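Glutaredoxin 2 (Salmonella enterica subsp. enterica serovar Typhimurium, PDB 3IR4) probably acts as a glutathione-dependent thiol-disulfide oxidoreductase, binding glutathione between a thioredoxin-like domain and an all-helical domain of glutathione S-transferase type. Local coordinates at residues 69-72 with 73-77; 99-102 with 103-106; 124-127 with 128-132; 161-164 with 165-168; 198-201 with 202-206. All blocks are in the same frame, centred on the assembly; numbering follows the deposited sequence.

Contact 1 (69-72 with 73-77); sequences VHYV and DNLDG. With SO4 (sulfate ion), chain D.
The carbonyl oxygen V72 O takes a weak bond from L75 N (3.4 Å) and a much shorter one from a water (2.7 Å to V72 O), which in turn accepts from D76 N. This is the C-terminal part of helix 65-74 in the thioredoxin-like domain, where regular bonds such as D73 N to V69 O (2.9 Å) give way to a type I turn from N74 to G77. G77, with phi 83°, suits the exit because at these backbone angles the space by the preceding carbonyl oxygen is too tight for a side chain. The carboxylate of D73 reaches forward: OD1 accepts from L80 N and OD2 from L81 N, tying down the following loop. V72 packs inward on I21, F22 and L54. In the conformers described, Y71 and L75 lie side by side, with L75 CD1 3.8 Å from Y71 CZ, oblique to the ring. A sulfate, probably from the crystallisation liquor and also bonded by K56 NZ, sits at the ring's edge, where Y71 OH donates to sulfate O1 over 2.7 Å.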
loop_
_atom_site.group_PDB
_atom_site.type_symbol
_atom_site.label_atom_id
_atom_site.label_comp_id
_atom_site.label_asym_id
_atom_site.label_seq_id
_atom_site.Cartn_x
_atom_site.Cartn_y
_atom_site.Cartn_z
ATOM N N VAL A 69 -7.262 7.470 -7.492
ATOM C CA VAL A 69 -7.112 8.447 -6.427
ATOM C C VAL A 69 -7.695 9.790 -6.850
ATOM O O VAL A 69 -8.487 10.379 -6.145
ATOM C CB VAL A 69 -5.625 8.575 -6.006
ATOM C CG1 VAL A 69 -5.369 9.847 -5.181
ATOM C CG2 VAL A 69 -5.179 7.317 -5.216
ATOM N N HIS A 70 -7.249 10.279 -7.998
ATOM C CA HIS A 70 -7.712 11.604 -8.438
ATOM C C HIS A 70 -9.181 11.634 -8.840
ATOM O O HIS A 70 -9.872 12.589 -8.526
ATOM C CB HIS A 70 -6.820 12.153 -9.510
ATOM C CG HIS A 70 -5.461 12.509 -9.007
ATOM N ND1 HIS A 70 -4.315 11.905 -9.466
ATOM C CD2 HIS A 70 -5.063 13.409 -8.067
ATOM C CE1 HIS A 70 -3.273 12.417 -8.834
ATOM N NE2 HIS A 70 -3.700 13.328 -7.973
ATOM N N TYR A 71 -9.672 10.606 -9.526
ATOM C CA TYR A 71 -11.081 10.549 -9.880
ATOM C C TYR A 71 -11.949 10.650 -8.624
ATOM O O TYR A 71 -12.872 11.465 -8.516
ATOM C CB TYR A 71 -11.362 9.246 -10.629
ATOM C CG TYR A 71 -12.842 9.003 -10.860
ATOM C CD1 TYR A 71 -13.544 9.698 -11.837
ATOM C CD2 TYR A 71 -13.543 8.110 -10.071
ATOM C CE1 TYR A 71 -14.917 9.483 -12.034
ATOM C CE2 TYR A 71 -14.904 7.882 -10.257
ATOM C CZ TYR A 71 -15.596 8.574 -11.232
ATOM O OH TYR A 71 -16.949 8.349 -11.433
ATOM N N VAL A 72 -11.653 9.800 -7.647
ATOM C CA VAL A 72 -12.449 9.767 -6.432
ATOM C C VAL A 72 -12.291 11.062 -5.622
ATOM O O VAL A 72 -13.253 11.565 -5.117
ATOM C CB VAL A 72 -12.118 8.513 -5.597
ATOM C CG1 VAL A 72 -12.881 8.482 -4.261
ATOM C CG2 VAL A 72 -12.418 7.246 -6.395
ATOM N N ASP A 73 -11.091 11.613 -5.522
ATOM C CA ASP A 73 -10.892 12.856 -4.792
ATOM C C ASP A 73 -11.654 14.009 -5.464
ATOM O O ASP A 73 -12.094 14.939 -4.793
ATOM C CB ASP A 73 -9.407 13.210 -4.726
ATOM C CG ASP A 73 -9.088 14.271 -3.681
ATOM O OD1 ASP A 73 -9.772 14.308 -2.637
ATOM O OD2 ASP A 73 -8.133 15.050 -3.923
ATOM N N ASN A 74 -11.807 13.944 -6.774
ATOM C CA ASN A 74 -12.406 15.020 -7.549
ATOM C C ASN A 74 -13.888 14.889 -7.771
ATOM O O ASN A 74 -14.539 15.848 -8.209
ATOM C CB ASN A 74 -11.664 15.130 -8.889
ATOM C CG ASN A 74 -10.223 15.559 -8.725
ATOM O OD1 ASN A 74 -9.788 15.999 -7.664
ATOM N ND2 ASN A 74 -9.456 15.452 -9.812
ATOM N N LEU A 75 -14.449 13.739 -7.407
ATOM C CA LEU A 75 -15.820 13.432 -7.786
ATOM C C LEU A 75 -16.857 14.391 -7.198
ATOM O O LEU A 75 -17.857 14.677 -7.848
ATOM C CB LEU A 75 -16.113 11.955 -7.456
ATOM C CG LEU A 75 -17.374 11.365 -8.066
ATOM C CD1 LEU A 75 -17.408 11.489 -9.581
ATOM C CD2 LEU A 75 -17.474 9.912 -7.604
ATOM N N ASP A 76 -16.631 14.891 -5.983
ATOM C CA ASP A 76 -17.559 15.816 -5.294
ATOM C C ASP A 76 -17.214 17.293 -5.504
ATOM O O ASP A 76 -17.851 18.172 -4.934
ATOM C CB ASP A 76 -17.718 15.464 -3.798
ATOM C CG ASP A 76 -16.528 15.844 -2.946
ATOM O OD1 ASP A 76 -16.575 15.578 -1.722
ATOM O OD2 ASP A 76 -15.541 16.389 -3.454
ATOM N N GLY A 77 -16.196 17.564 -6.307
ATOM C CA GLY A 77 -15.796 18.931 -6.614
ATOM C C GLY A 77 -14.900 19.592 -5.594
ATOM O O GLY A 77 -14.520 20.736 -5.799
HETATM S S SO4 D . -17.786 9.351 -14.843
HETATM O O1 SO4 D . -18.007 9.776 -13.455
HETATM O O2 SO4 D . -16.350 9.302 -15.200
HETATM O O3 SO4 D . -18.398 8.049 -15.053
HETATM O O4 SO4 D . -18.508 10.295 -15.711
HETATM O O HOH W 1 -15.222 13.124 -4.032
#

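Contact 2 (99-102 with 103-106); sequences YVNQ and LLLP
L105 leans back over N101, four residues earlier, and its side chain is in contact along its whole length. L105 CB begins beside the backbone, 3.5 Å from N101 O. The next atom, L105 CG, is 3.7 Å from N101 CB. The chain then forks: L105 CD1 stays by N101 CB and CG, while L105 CD2 reaches the amide end, 3.9 Å from N101 OD1. The torsion that sets CG opposite the carbonyl carbon (chi1 -59°) swings the leucine back along the helix in this way. Both the CB and the amide of N101, a partly exposed residue, thus lie along the buried leucine. L105 is covered further by F125 and K129 of helix 119-133, a good place for a branched apolar chain. On the adjoining flank, one residue earlier, V100 CG2 touches L104 CD1 at 3.9 Å, and V100 also packs on L181 and L185 of helix 173-185. V100 O accepts two bonds: L104 N comes in the carbonyl plane (3.0 Å), L103 N from well above it (2.9 Å). P106 has no N-H to give Q102 O; its CD lies 3.5 Å from that oxygen. The contact thus forms the early part of a helix kinked at a proline, 101-108, in the all-helical domain of glutathione S-transferase type.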
loop_
_atom_site.group_PDB
_atom_site.type_symbol
_atom_site.label_atom_id
_atom_site.label_comp_id
_atom_site.label_asym_id
_atom_site.label_seq_id
_atom_site.Cartn_x
_atom_site.Cartn_y
_atom_site.Cartn_z
ATOM N N TYR A 99 14.872 -1.437 -2.016
ATOM C CA TYR A 99 15.322 -2.636 -1.257
ATOM C C TYR A 99 14.258 -3.274 -0.360
ATOM O O TYR A 99 14.415 -4.419 0.056
ATOM C CB TYR A 99 16.556 -2.378 -0.380
ATOM C CG TYR A 99 16.369 -1.474 0.798
ATOM C CD1 TYR A 99 16.593 -0.109 0.698
ATOM C CD2 TYR A 99 15.939 -1.971 2.026
ATOM C CE1 TYR A 99 16.439 0.742 1.808
ATOM C CE2 TYR A 99 15.762 -1.148 3.117
ATOM C CZ TYR A 99 16.001 0.201 3.012
ATOM O OH TYR A 99 15.809 0.997 4.120
ATOM N N VAL A 100 13.185 -2.564 -0.079
ATOM C CA VAL A 100 12.235 -2.969 0.946
ATOM C C VAL A 100 11.545 -4.293 0.658
ATOM O O VAL A 100 11.115 -4.976 1.591
ATOM C CB VAL A 100 11.214 -1.850 1.228
ATOM C CG1 VAL A 100 10.175 -1.761 0.124
ATOM C CG2 VAL A 100 10.530 -2.054 2.563
ATOM N N ASN A 101 11.423 -4.671 -0.610
ATOM C CA ASN A 101 10.738 -5.898 -0.937
ATOM C C ASN A 101 11.497 -7.127 -0.427
ATOM O O ASN A 101 10.883 -8.190 -0.317
ATOM C CB ASN A 101 10.421 -6.016 -2.403
ATOM C CG ASN A 101 9.100 -5.403 -2.749
ATOM O OD1 ASN A 101 8.312 -5.104 -1.849
ATOM N ND2 ASN A 101 8.815 -5.273 -4.028
ATOM N N GLN A 102 12.794 -7.001 -0.121
ATOM C CA GLN A 102 13.500 -8.119 0.485
ATOM C C GLN A 102 12.954 -8.414 1.880
ATOM O O GLN A 102 13.071 -9.530 2.342
ATOM C CB GLN A 102 14.984 -7.890 0.500
ATOM C CG GLN A 102 15.574 -7.862 -0.886
ATOM C CD GLN A 102 17.080 -7.904 -0.908
ATOM O OE1 GLN A 102 17.756 -7.576 0.064
ATOM N NE2 GLN A 102 17.625 -8.307 -2.035
ATOM N N LEU A 103 12.404 -7.415 2.558
ATOM C CA LEU A 103 11.679 -7.610 3.803
ATOM C C LEU A 103 10.223 -8.024 3.531
ATOM O O LEU A 103 9.674 -8.899 4.207
ATOM C CB LEU A 103 11.687 -6.324 4.642
ATOM C CG LEU A 103 12.996 -5.947 5.312
ATOM C CD1 LEU A 103 12.884 -4.557 5.879
ATOM C CD2 LEU A 103 13.349 -6.987 6.431
ATOM N N LEU A 104 9.573 -7.340 2.615
ATOM C CA LEU A 104 8.121 -7.496 2.477
ATOM C C LEU A 104 7.648 -8.757 1.779
ATOM O O LEU A 104 6.756 -9.420 2.274
ATOM C CB LEU A 104 7.485 -6.256 1.807
ATOM C CG LEU A 104 7.662 -4.940 2.556
ATOM C CD1 LEU A 104 7.099 -3.779 1.704
ATOM C CD2 LEU A 104 7.012 -4.982 3.910
ATOM N N LEU A 105 8.205 -9.077 0.624
ATOM C CA LEU A 105 7.655 -10.184 -0.159
ATOM C C LEU A 105 7.679 -11.520 0.578
ATOM O O LEU A 105 6.680 -12.238 0.553
ATOM C CB LEU A 105 8.319 -10.271 -1.539
ATOM C CG LEU A 105 8.205 -9.020 -2.442
ATOM C CD1 LEU A 105 8.943 -9.272 -3.724
ATOM C CD2 LEU A 105 6.763 -8.610 -2.701
ATOM N N PRO A 106 8.794 -11.861 1.260
ATOM C CA PRO A 106 8.779 -13.134 1.950
ATOM C C PRO A 106 7.749 -13.188 3.058
ATOM O O PRO A 106 7.243 -14.260 3.374
ATOM C CB PRO A 106 10.211 -13.245 2.510
ATOM C CG PRO A 106 11.038 -12.388 1.656
ATOM C CD PRO A 106 10.131 -11.234 1.318
#

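Contact 3 (124-127 with 128-132); sequences YFIR and KKEAS. With GSH (glutathione), chain B.
The glutathione pocket takes one wall from helix 119-133, where Y124 and K128 meet one turn apart. K128 NZ donates to Y124 OH over 3.1 Å and lies 2.9 Å from glutathione O32, an oxygen of the tripeptide's glycine carboxylate. Both side chains set CG opposite the backbone N (chi1 176° for Y124), and a bend at chi3 (-72°) brings the lysine's end obliquely to the ring. A long, flexible lysine suits the task, since its ammonium group can meet the hydroxyl and the ligand's anionic end together. On the next flank K129 lays its aliphatic chain over F125: K129 CG stands over one face, 4.0 Å from the ring centroid, a CH-pi contact, while K129 CE nears F125 CE1 (3.6 Å). F125 is buried, its ring edge-to-face with H11 and packed against F108 of helix 101-108. E130 OE2 accepts from F136 N, joining this helix to helix 136-141, while Y124 rests on the loop residues N36, D37 and K49 of the thioredoxin-like domain.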
loop_
_atom_site.group_PDB
_atom_site.type_symbol
_atom_site.label_atom_id
_atom_site.label_comp_id
_atom_site.label_asym_id
_atom_site.label_seq_id
_atom_site.Cartn_x
_atom_site.Cartn_y
_atom_site.Cartn_z
ATOM N N TYR A 124 1.370 -19.525 -6.344
ATOM C CA TYR A 124 1.479 -18.660 -7.525
ATOM C C TYR A 124 2.318 -17.417 -7.209
ATOM O O TYR A 124 3.220 -17.048 -7.957
ATOM C CB TYR A 124 0.081 -18.258 -7.987
ATOM C CG TYR A 124 0.057 -17.293 -9.132
ATOM C CD1 TYR A 124 0.056 -15.922 -8.896
ATOM C CD2 TYR A 124 -0.048 -17.719 -10.430
ATOM C CE1 TYR A 124 -0.001 -15.008 -9.925
ATOM C CE2 TYR A 124 -0.068 -16.811 -11.476
ATOM C CZ TYR A 124 -0.042 -15.445 -11.209
ATOM O OH TYR A 124 -0.107 -14.468 -12.194
ATOM N N PHE A 125 2.028 -16.790 -6.082
ATOM C CA PHE A 125 2.765 -15.607 -5.642
ATOM C C PHE A 125 4.233 -15.905 -5.380
ATOM O O PHE A 125 5.120 -15.196 -5.864
ATOM C CB PHE A 125 2.095 -15.043 -4.383
ATOM C CG PHE A 125 2.763 -13.799 -3.837
ATOM C CD1 PHE A 125 2.497 -12.553 -4.391
ATOM C CD2 PHE A 125 3.652 -13.870 -2.772
ATOM C CE1 PHE A 125 3.067 -11.421 -3.876
ATOM C CE2 PHE A 125 4.247 -12.725 -2.265
ATOM C CZ PHE A 125 3.954 -11.507 -2.823
ATOM N N ILE A 126 4.492 -16.959 -4.621
ATOM C CA ILE A 126 5.847 -17.305 -4.275
ATOM C C ILE A 126 6.685 -17.543 -5.539
ATOM O O ILE A 126 7.809 -17.055 -5.686
ATOM C CB ILE A 126 5.842 -18.572 -3.372
ATOM C CG1 ILE A 126 5.223 -18.290 -1.999
ATOM C CG2 ILE A 126 7.270 -19.135 -3.230
ATOM C CD1 ILE A 126 4.799 -19.519 -1.213
ATOM N N ARG A 127 6.147 -18.361 -6.426
ATOM C CA ARG A 127 6.860 -18.739 -7.634
ATOM C C ARG A 127 7.188 -17.521 -8.454
ATOM O O ARG A 127 8.310 -17.384 -8.962
ATOM C CB ARG A 127 6.088 -19.766 -8.452
ATOM C CG ARG A 127 6.008 -21.078 -7.745
ATOM C CD ARG A 127 5.868 -22.215 -8.615
ATOM N NE ARG A 127 6.220 -23.433 -7.914
ATOM C CZ ARG A 127 5.891 -24.634 -8.358
ATOM N NH1 ARG A 127 5.224 -24.753 -9.501
ATOM N NH2 ARG A 127 6.214 -25.710 -7.656
ATOM N N LYS A 128 6.223 -16.639 -8.643
ATOM C CA LYS A 128 6.420 -15.462 -9.465
ATOM C C LYS A 128 7.471 -14.528 -8.882
ATOM O O LYS A 128 8.347 -14.056 -9.593
ATOM C CB LYS A 128 5.102 -14.718 -9.587
ATOM C CG LYS A 128 5.208 -13.440 -10.365
ATOM C CD LYS A 128 3.968 -12.640 -10.301
ATOM C CE LYS A 128 2.919 -13.258 -11.099
ATOM N NZ LYS A 128 1.750 -12.362 -10.990
ATOM N N LYS A 129 7.405 -14.271 -7.586
ATOM C CA LYS A 129 8.345 -13.340 -6.991
ATOM C C LYS A 129 9.740 -13.941 -6.934
ATOM O O LYS A 129 10.733 -13.261 -7.227
ATOM C CB LYS A 129 7.886 -12.902 -5.604
ATOM C CG LYS A 129 6.550 -12.160 -5.615
ATOM C CD LYS A 129 6.550 -10.911 -6.509
ATOM C CE LYS A 129 5.259 -10.172 -6.457
ATOM N NZ LYS A 129 5.271 -9.045 -7.435
ATOM N N GLU A 130 9.864 -15.209 -6.573
ATOM C CA GLU A 130 11.190 -15.822 -6.484
ATOM C C GLU A 130 11.888 -15.944 -7.834
ATOM O O GLU A 130 13.114 -15.916 -7.895
ATOM C CB GLU A 130 11.128 -17.177 -5.763
ATOM C CG GLU A 130 10.907 -17.029 -4.265
ATOM C CD GLU A 130 11.275 -18.267 -3.485
ATOM O OE1 GLU A 130 10.819 -19.380 -3.865
ATOM O OE2 GLU A 130 12.017 -18.155 -2.488
ATOM N N ALA A 131 11.108 -16.026 -8.912
ATOM C CA ALA A 131 11.643 -16.091 -10.276
ATOM C C ALA A 131 12.084 -14.743 -10.799
ATOM O O ALA A 131 12.647 -14.640 -11.886
ATOM C CB ALA A 131 10.614 -16.673 -11.221
ATOM N N SER A 132 11.853 -13.709 -10.005
ATOM C CA SER A 132 12.154 -12.349 -10.396
ATOM C C SER A 132 13.172 -11.642 -9.519
ATOM O O SER A 132 14.102 -11.038 -10.032
ATOM C CB SER A 132 10.867 -11.524 -10.422
ATOM O OG SER A 132 11.082 -10.276 -11.036
HETATM N N1 GSH B . 0.559 1.100 -12.347
HETATM C CA1 GSH B . -0.354 0.272 -11.548
HETATM C C1 GSH B . -1.124 1.143 -10.593
HETATM O O11 GSH B . -0.585 2.226 -10.240
HETATM O O12 GSH B . -2.234 0.749 -10.187
HETATM C CB1 GSH B . 0.469 -0.773 -10.808
HETATM C CG1 GSH B . -0.429 -1.837 -10.178
HETATM C CD1 GSH B . 0.296 -3.100 -9.764
HETATM O OE1 GSH B . 1.635 -3.176 -9.882
HETATM N N2 GSH B . -0.391 -4.080 -9.233
HETATM C CA2 GSH B . 0.135 -5.415 -8.963
HETATM C C2 GSH B . -0.457 -6.402 -9.913
HETATM O O2 GSH B . -1.727 -6.265 -10.282
HETATM C CB2 GSH B . -0.141 -5.839 -7.502
HETATM S SG2 GSH B . 0.689 -4.852 -6.213
HETATM N N3 GSH B . 0.274 -7.409 -10.320
HETATM C CA3 GSH B . -0.117 -8.237 -11.434
HETATM C C3 GSH B . -0.314 -9.625 -10.953
HETATM O O31 GSH B . -0.399 -9.832 -9.703
HETATM O O32 GSH B . -0.397 -10.540 -11.812
#

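Contact 4 (161-164 with 165-168); sequences IVQP and NAVN
Q163 runs its extended side chain across that of N165, so that Q163 CG comes 3.2 Å from N165 OD1 and Q163 NE2 donates to that same oxygen over 2.9 Å. The bond is nearly straight (164°), and N165 OD1 lies in the glutamine's amide plane; the two amides are almost coplanar, 19° apart. Each side chain places CG between its own N and carbonyl carbon, the crowded position (chi1 61° for Q163), which brings the amides together. They link the first and third residues of a type I turn from Q163 to A166, closed by A166 N to Q163 O at 3.3 Å. P164 fits the second position because its ring holds phi near the value the turn needs. The turn's end residues also form a single antiparallel bridge, a hydrogen-bonded pair whose return bond, Q163 N to A166 O, is weak; beyond it V162 N donates to V167 O at 2.8 Å. On the buried side I161 CG1 meets V167 CG2 at 4.0 Å. Branched apolar residues suit this place: I161 also packs on V197, and V167 on L178 and I89. N168 ND2 is held by D174 OD2. This is a two-residue, hairpin-like type I turn without regular strands, set in the loop between helices 143-160 and 173-185.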
loop_
_atom_site.group_PDB
_atom_site.type_symbol
_atom_site.label_atom_id
_atom_site.label_comp_id
_atom_site.label_asym_id
_atom_site.label_seq_id
_atom_site.Cartn_x
_atom_site.Cartn_y
_atom_site.Cartn_z
ATOM N N ILE A 161 8.674 14.509 8.207
ATOM C CA ILE A 161 7.225 14.483 8.351
ATOM C C ILE A 161 6.777 15.725 9.110
ATOM O O ILE A 161 7.070 15.884 10.284
ATOM C CB ILE A 161 6.742 13.216 9.056
ATOM C CG1 ILE A 161 7.129 11.970 8.251
ATOM C CG2 ILE A 161 5.232 13.252 9.281
ATOM C CD1 ILE A 161 6.871 10.668 9.023
ATOM N N VAL A 162 6.004 16.574 8.438
ATOM C CA VAL A 162 5.603 17.823 9.057
ATOM C C VAL A 162 4.581 17.580 10.178
ATOM O O VAL A 162 4.722 18.169 11.252
ATOM C CB VAL A 162 5.056 18.810 8.003
ATOM C CG1 VAL A 162 4.355 20.012 8.641
ATOM C CG2 VAL A 162 6.182 19.260 7.056
ATOM N N GLN A 163 3.580 16.730 9.951
ATOM C CA GLN A 163 2.564 16.484 10.951
ATOM C C GLN A 163 1.900 15.139 10.659
ATOM O O GLN A 163 2.022 14.618 9.555
ATOM C CB GLN A 163 1.552 17.654 10.991
ATOM C CG GLN A 163 0.798 17.897 9.710
ATOM C CD GLN A 163 0.127 19.258 9.741
ATOM O OE1 GLN A 163 0.812 20.290 9.668
ATOM N NE2 GLN A 163 -1.176 19.275 9.903
ATOM N N PRO A 164 1.151 14.584 11.636
ATOM C CA PRO A 164 0.669 13.213 11.467
ATOM C C PRO A 164 -0.387 13.000 10.409
ATOM O O PRO A 164 -0.665 11.854 10.062
ATOM C CB PRO A 164 0.064 12.875 12.833
ATOM C CG PRO A 164 0.605 13.855 13.757
ATOM C CD PRO A 164 1.008 15.044 13.019
ATOM N N ASN A 165 -1.023 14.077 9.959
ATOM C CA ASN A 165 -2.101 14.012 8.984
ATOM C C ASN A 165 -1.705 14.562 7.626
ATOM O O ASN A 165 -2.559 14.691 6.743
ATOM C CB ASN A 165 -3.401 14.658 9.499
ATOM C CG ASN A 165 -3.248 16.123 9.803
ATOM O OD1 ASN A 165 -2.155 16.600 10.075
ATOM N ND2 ASN A 165 -4.362 16.840 9.845
ATOM N N ALA A 166 -0.426 14.866 7.429
ATOM C CA ALA A 166 0.071 15.372 6.140
ATOM C C ALA A 166 1.577 15.466 6.174
ATOM O O ALA A 166 2.140 16.288 6.892
ATOM C CB ALA A 166 -0.518 16.735 5.804
ATOM N N VAL A 167 2.238 14.660 5.360
ATOM C CA VAL A 167 3.705 14.623 5.392
ATOM C C VAL A 167 4.346 15.976 5.108
ATOM O O VAL A 167 5.380 16.307 5.684
ATOM C CB VAL A 167 4.276 13.475 4.504
ATOM C CG1 VAL A 167 3.929 13.666 3.052
ATOM C CG2 VAL A 167 5.774 13.334 4.696
ATOM N N ASN A 168 3.716 16.770 4.253
ATOM C CA ASN A 168 4.233 18.103 3.927
ATOM C C ASN A 168 3.443 19.243 4.549
ATOM O O ASN A 168 3.758 20.402 4.260
ATOM C CB ASN A 168 4.324 18.263 2.406
ATOM C CG ASN A 168 5.152 17.164 1.748
ATOM O OD1 ASN A 168 6.114 16.673 2.330
ATOM N ND2 ASN A 168 4.713 16.711 0.602
#

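Contact 5 (198-201 with 202-206); sequences ADYR and DNMAK
Neighbours in sequence, R201 and D202 form a salt bridge although consecutive helix residues normally point to different flanks. The arginine grips side-on, with two nitrogens on one oxygen: R201 NE is 2.9 Å and R201 NH2 3.0 Å from D202 OD1, both from the same face of the carboxylate; a weak bond joins NH2 to D202 OD2. Differing first torsions, 172° for R201 and -70° for D202, together with the arginine's bend at chi3, set the two chains alongside, the guanidinium and carboxylate planes 43° apart. The guanidinium lies flat over A198 CA, which is 3.8 Å from its plane and over its centre. W193 makes a cation-pi contact with the same arginine. On the buried flank M204, present as selenomethionine, puts CG over the middle of the Y200 ring, 3.7 Å from its centroid, as a CH-pi contact; its selenium lies obliquely at 4.8 Å from the same centroid, a Met-aromatic contact. An unbranched, polarisable chain suits a ring face. Beneath, M204 N bonds Y200 O at 2.8 Å. Helix 195-208 thereby rests on helix 173-185: Y200 packs on L178 and L182 and bonds D175 OD1 through its hydroxyl, while M204 and A205 lie against F179.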
loop_
_atom_site.group_PDB
_atom_site.type_symbol
_atom_site.label_atom_id
_atom_site.label_comp_id
_atom_site.label_asym_id
_atom_site.label_seq_id
_atom_site.Cartn_x
_atom_site.Cartn_y
_atom_site.Cartn_z
ATOM N N ALA A 198 5.849 6.955 13.572
ATOM C CA ALA A 198 4.802 6.153 14.221
ATOM C C ALA A 198 3.496 6.911 14.342
ATOM O O ALA A 198 2.412 6.366 14.104
ATOM C CB ALA A 198 5.237 5.678 15.602
ATOM N N ASP A 199 3.578 8.196 14.713
ATOM C CA ASP A 199 2.361 9.012 14.838
ATOM C C ASP A 199 1.641 9.209 13.514
ATOM O O ASP A 199 0.428 9.211 13.451
ATOM C CB ASP A 199 2.690 10.379 15.418
ATOM C CG ASP A 199 3.046 10.361 16.870
ATOM O OD1 ASP A 199 2.856 9.338 17.549
ATOM O OD2 ASP A 199 3.455 11.441 17.364
ATOM N N TYR A 200 2.424 9.419 12.470
ATOM C CA TYR A 200 1.867 9.582 11.111
ATOM C C TYR A 200 1.225 8.257 10.678
ATOM O O TYR A 200 0.091 8.225 10.190
ATOM C CB TYR A 200 3.002 10.006 10.164
ATOM C CG TYR A 200 2.603 10.060 8.715
ATOM C CD1 TYR A 200 2.707 8.941 7.889
ATOM C CD2 TYR A 200 2.068 11.213 8.180
ATOM C CE1 TYR A 200 2.344 8.998 6.578
ATOM C CE2 TYR A 200 1.697 11.269 6.854
ATOM C CZ TYR A 200 1.805 10.160 6.063
ATOM O OH TYR A 200 1.440 10.167 4.740
ATOM N N ARG A 201 1.952 7.161 10.815
ATOM C CA ARG A 201 1.444 5.845 10.480
ATOM C C ARG A 201 0.123 5.572 11.187
ATOM O O ARG A 201 -0.848 5.150 10.573
ATOM C CB ARG A 201 2.479 4.828 10.928
ATOM C CG ARG A 201 2.101 3.350 10.846
ATOM C CD ARG A 201 2.985 2.519 11.746
ATOM N NE ARG A 201 2.687 2.769 13.143
ATOM C CZ ARG A 201 3.540 2.563 14.143
ATOM N NH1 ARG A 201 4.747 2.082 13.908
ATOM N NH2 ARG A 201 3.180 2.828 15.382
ATOM N N ASP A 202 0.085 5.817 12.488
ATOM C CA ASP A 202 -1.095 5.519 13.276
ATOM C C ASP A 202 -2.260 6.394 12.910
ATOM O O ASP A 202 -3.396 5.924 12.758
ATOM C CB ASP A 202 -0.781 5.653 14.766
ATOM C CG ASP A 202 0.130 4.566 15.300
ATOM O OD1 ASP A 202 0.348 3.547 14.622
ATOM O OD2 ASP A 202 0.661 4.766 16.412
ATOM N N ASN A 203 -2.013 7.683 12.754
ATOM C CA ASN A 203 -3.087 8.586 12.413
ATOM C C ASN A 203 -3.629 8.326 11.019
ATOM O O ASN A 203 -4.832 8.297 10.795
ATOM C CB ASN A 203 -2.652 10.043 12.511
ATOM C CG ASN A 203 -3.720 10.940 11.955
ATOM O OD1 ASN A 203 -4.761 11.116 12.588
ATOM N ND2 ASN A 203 -3.536 11.400 10.719
HETATM N N MSE A 204 -2.726 8.130 10.066
HETATM C CA MSE A 204 -3.168 7.903 8.708
HETATM C C MSE A 204 -3.950 6.589 8.585
HETATM O O MSE A 204 -4.911 6.543 7.821
HETATM C CB MSE A 204 -2.000 7.931 7.740
HETATM C CG MSE A 204 -1.387 9.292 7.594
HETATM SE SE MSE A 204 -2.527 10.713 7.001
HETATM C CE MSE A 204 -3.179 9.897 5.544
ATOM N N ALA A 205 -3.581 5.543 9.319
ATOM C CA ALA A 205 -4.363 4.316 9.291
ATOM C C ALA A 205 -5.798 4.611 9.774
ATOM O O ALA A 205 -6.776 4.152 9.168
ATOM C CB ALA A 205 -3.715 3.263 10.122
ATOM N N LYS A 206 -5.940 5.383 10.850
ATOM C CA LYS A 206 -7.249 5.737 11.372
ATOM C C LYS A 206 -8.061 6.540 10.374
ATOM O O LYS A 206 -9.191 6.177 10.056
ATOM C CB LYS A 206 -7.105 6.481 12.696
ATOM C CG LYS A 206 -6.701 5.554 13.845
ATOM C CD LYS A 206 -6.499 6.257 15.180
ATOM C CE LYS A 206 -6.014 5.291 16.273
ATOM N NZ LYS A 206 -6.050 5.895 17.636
HETATM O O HOH W 2 2.441 6.641 17.618
#

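How the contacts relate
From the N terminus the five contacts follow in series; each is local to one stretch of chain, and none nests or crosses. Contact 1 lies at the C-terminal part of helix 65-74, in the thioredoxin-like part; the other four belong to the helical domain. Contacts 2 and 3 lie on successive helices that touch, L105 CD1 being 4.0 Å from K129 CD, and contact 3 reaches the glutathione. Contact 4 closes a turn between two helices. It meets contact 5, where P164 O and N203 ND2, 3.0 Å apart, probably form a hydrogen bond, joining that turn to helix 195-208. Contacts 3 and 4 stand on opposite sides of the chain's centre, their own centres about 35 Å apart.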